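Local structure of DraIII (Deinococcus radiophilus, 4L0K) at residues A[123-128]-A[194-199]. The protein is a type II restriction endonuclease that probably cleaves DNA at its recognition sequence with a nuclease domain of the His-Me finger class. Residues are numbered along the deposited sequence; the frame is centred on the assembly and turned at random.
Sequences TWLAYQ and VGFAHR
Leu125 overlaps the ring of Phe196 with its CB and the backbone of Gly195 with its CD2. Leu125 CB comes to 3.6 Å from Phe196 CE2. The approach to the ring is oblique. Leu125 CD2 reaches the strand backbone, 3.6 Å from Gly195 CA and 4.0 Å from Val194 O. Gly195 has no side chain, and the methyl packs directly on its main chain. As modelled, the leucine chi2 that places this methyl is near eclipsed (3°).

Phe196 points from the strand toward the helix. Its CG lies anti to its own carbonyl carbon (chi1 -62°), which brings the CD2-CE2 side of the ring against Leu125 and Ala126. There the ring edge faces Ala126 N, in the ring plane and 3.9 Å from Phe196 CE2. Ala126 CB touches the same CE2 more loosely, at 4.3 Å. Leu122 and Val179 also pack on Phe196, and Phe169 meets it edge-to-face.

The two carbonyl oxygens beside the packing have partners: Val194 O takes a bond from Lys121 NZ of the same helix, and Leu125 O one from Thr155 OG1. Just beyond the helix, Gln128 NE2 turns back to donate to Trp124 O at 3.0 Å in a nearly straight bond, from above the carbonyl plane. The same nitrogen also lies over one face of the Trp124 indole.

The contact sets the end of helix 112-126 against strand 194-198, which pairs antiparallel with strand 179-183. This hairpin runs on into helix 199-205, consistent with the beta-beta-alpha motif of His-Me finger nucleases. All five touching residues are buried. Segments 123-128 and 194-199 meet by apolar packing without a hydrogen bond, the aromatic ring and the leucine carrying most of the interface, while one turn back the Lys121 bond adds a polar tie between the same helix and strand.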
# COMPACT_ATOMS: atom_id res chain seq x y z
N THR A 123 3.98 -24.44 -2.43
CA THR A 123 5.13 -25.35 -2.33
C THR A 123 5.64 -25.76 -3.72
O THR A 123 6.87 -25.86 -3.98
CB THR A 123 4.77 -26.63 -1.53
OG1 THR A 123 4.13 -26.27 -0.31
CG2 THR A 123 6.03 -27.43 -1.23
N TRP A 124 4.69 -26.02 -4.60
CA TRP A 124 5.02 -26.39 -5.97
C TRP A 124 5.79 -25.25 -6.68
O TRP A 124 6.79 -25.50 -7.36
CB TRP A 124 3.74 -26.76 -6.73
CG TRP A 124 3.92 -27.15 -8.18
CD1 TRP A 124 4.32 -28.37 -8.66
CD2 TRP A 124 3.65 -26.33 -9.32
NE1 TRP A 124 4.34 -28.34 -10.03
CE2 TRP A 124 3.93 -27.11 -10.47
CE3 TRP A 124 3.21 -25.00 -9.49
CZ2 TRP A 124 3.80 -26.61 -11.78
CZ3 TRP A 124 3.07 -24.50 -10.80
CH2 TRP A 124 3.36 -25.31 -11.92
N LEU A 125 5.33 -24.02 -6.49
CA LEU A 125 6.00 -22.85 -7.07
C LEU A 125 7.39 -22.75 -6.48
O LEU A 125 8.35 -22.45 -7.19
CB LEU A 125 5.26 -21.55 -6.73
CG LEU A 125 4.33 -20.86 -7.73
CD1 LEU A 125 4.19 -21.64 -9.03
CD2 LEU A 125 2.97 -20.57 -7.06
N ALA A 126 7.48 -22.99 -5.17
CA ALA A 126 8.73 -22.76 -4.45
C ALA A 126 9.85 -23.68 -4.95
O ALA A 126 11.00 -23.25 -5.10
CB ALA A 126 8.54 -22.89 -2.93
N TYR A 127 9.51 -24.93 -5.23
CA TYR A 127 10.53 -25.85 -5.75
C TYR A 127 11.01 -25.51 -7.18
O TYR A 127 11.94 -26.12 -7.69
CB TYR A 127 10.06 -27.32 -5.64
CG TYR A 127 10.30 -27.87 -4.26
CD1 TYR A 127 11.59 -28.07 -3.79
CD2 TYR A 127 9.24 -28.20 -3.41
CE1 TYR A 127 11.83 -28.57 -2.52
CE2 TYR A 127 9.47 -28.71 -2.12
CZ TYR A 127 10.78 -28.88 -1.69
OH TYR A 127 11.06 -29.37 -0.42
N GLN A 128 10.37 -24.52 -7.80
CA GLN A 128 10.72 -24.06 -9.13
C GLN A 128 11.32 -22.65 -9.10
O GLN A 128 11.45 -22.00 -10.14
CB GLN A 128 9.48 -24.07 -10.03
CG GLN A 128 8.94 -25.46 -10.34
CD GLN A 128 7.64 -25.41 -11.11
OE1 GLN A 128 7.62 -25.41 -12.34
NE2 GLN A 128 6.53 -25.37 -10.37
N VAL A 194 -3.28 -18.29 -6.93
CA VAL A 194 -2.16 -17.78 -6.11
C VAL A 194 -0.78 -17.97 -6.70
O VAL A 194 -0.57 -18.85 -7.54
CB VAL A 194 -2.16 -18.31 -4.66
CG1 VAL A 194 -3.37 -17.77 -3.91
CG2 VAL A 194 -2.10 -19.86 -4.64
N GLY A 195 0.15 -17.14 -6.25
CA GLY A 195 1.54 -17.31 -6.63
C GLY A 195 2.46 -16.45 -5.79
O GLY A 195 2.09 -16.06 -4.70
N PHE A 196 3.64 -16.13 -6.30
CA PHE A 196 4.52 -15.21 -5.60
C PHE A 196 4.69 -13.90 -6.37
O PHE A 196 4.59 -13.87 -7.62
CB PHE A 196 5.89 -15.86 -5.34
CG PHE A 196 5.82 -17.10 -4.46
CD1 PHE A 196 5.21 -17.05 -3.23
CD2 PHE A 196 6.39 -18.28 -4.88
CE1 PHE A 196 5.15 -18.18 -2.43
CE2 PHE A 196 6.34 -19.43 -4.09
CZ PHE A 196 5.70 -19.37 -2.85
N ALA A 197 4.93 -12.82 -5.62
CA ALA A 197 5.16 -11.50 -6.22
C ALA A 197 6.15 -10.69 -5.39
O ALA A 197 6.17 -10.81 -4.16
CB ALA A 197 3.86 -10.74 -6.33
N HIS A 198 6.97 -9.87 -6.05
CA HIS A 198 7.71 -8.83 -5.35
C HIS A 198 6.76 -8.00 -4.51
O HIS A 198 5.62 -7.73 -4.93
CB HIS A 198 8.37 -7.86 -6.33
CG HIS A 198 9.41 -8.49 -7.19
ND1 HIS A 198 9.19 -8.82 -8.50
CD2 HIS A 198 10.68 -8.89 -6.90
CE1 HIS A 198 10.28 -9.38 -9.00
NE2 HIS A 198 11.19 -9.44 -8.05
N ARG A 199 7.23 -7.57 -3.35
CA ARG A 199 6.49 -6.66 -2.49
C ARG A 199 5.99 -5.47 -3.30
O ARG A 199 4.79 -5.19 -3.31
CB ARG A 199 7.40 -6.18 -1.36
CG ARG A 199 6.91 -4.94 -0.66
CD ARG A 199 6.10 -5.27 0.56
NE ARG A 199 5.44 -4.08 1.08
CZ ARG A 199 4.35 -4.09 1.84
NH1 ARG A 199 3.83 -2.94 2.26
NH2 ARG A 199 3.76 -5.24 2.17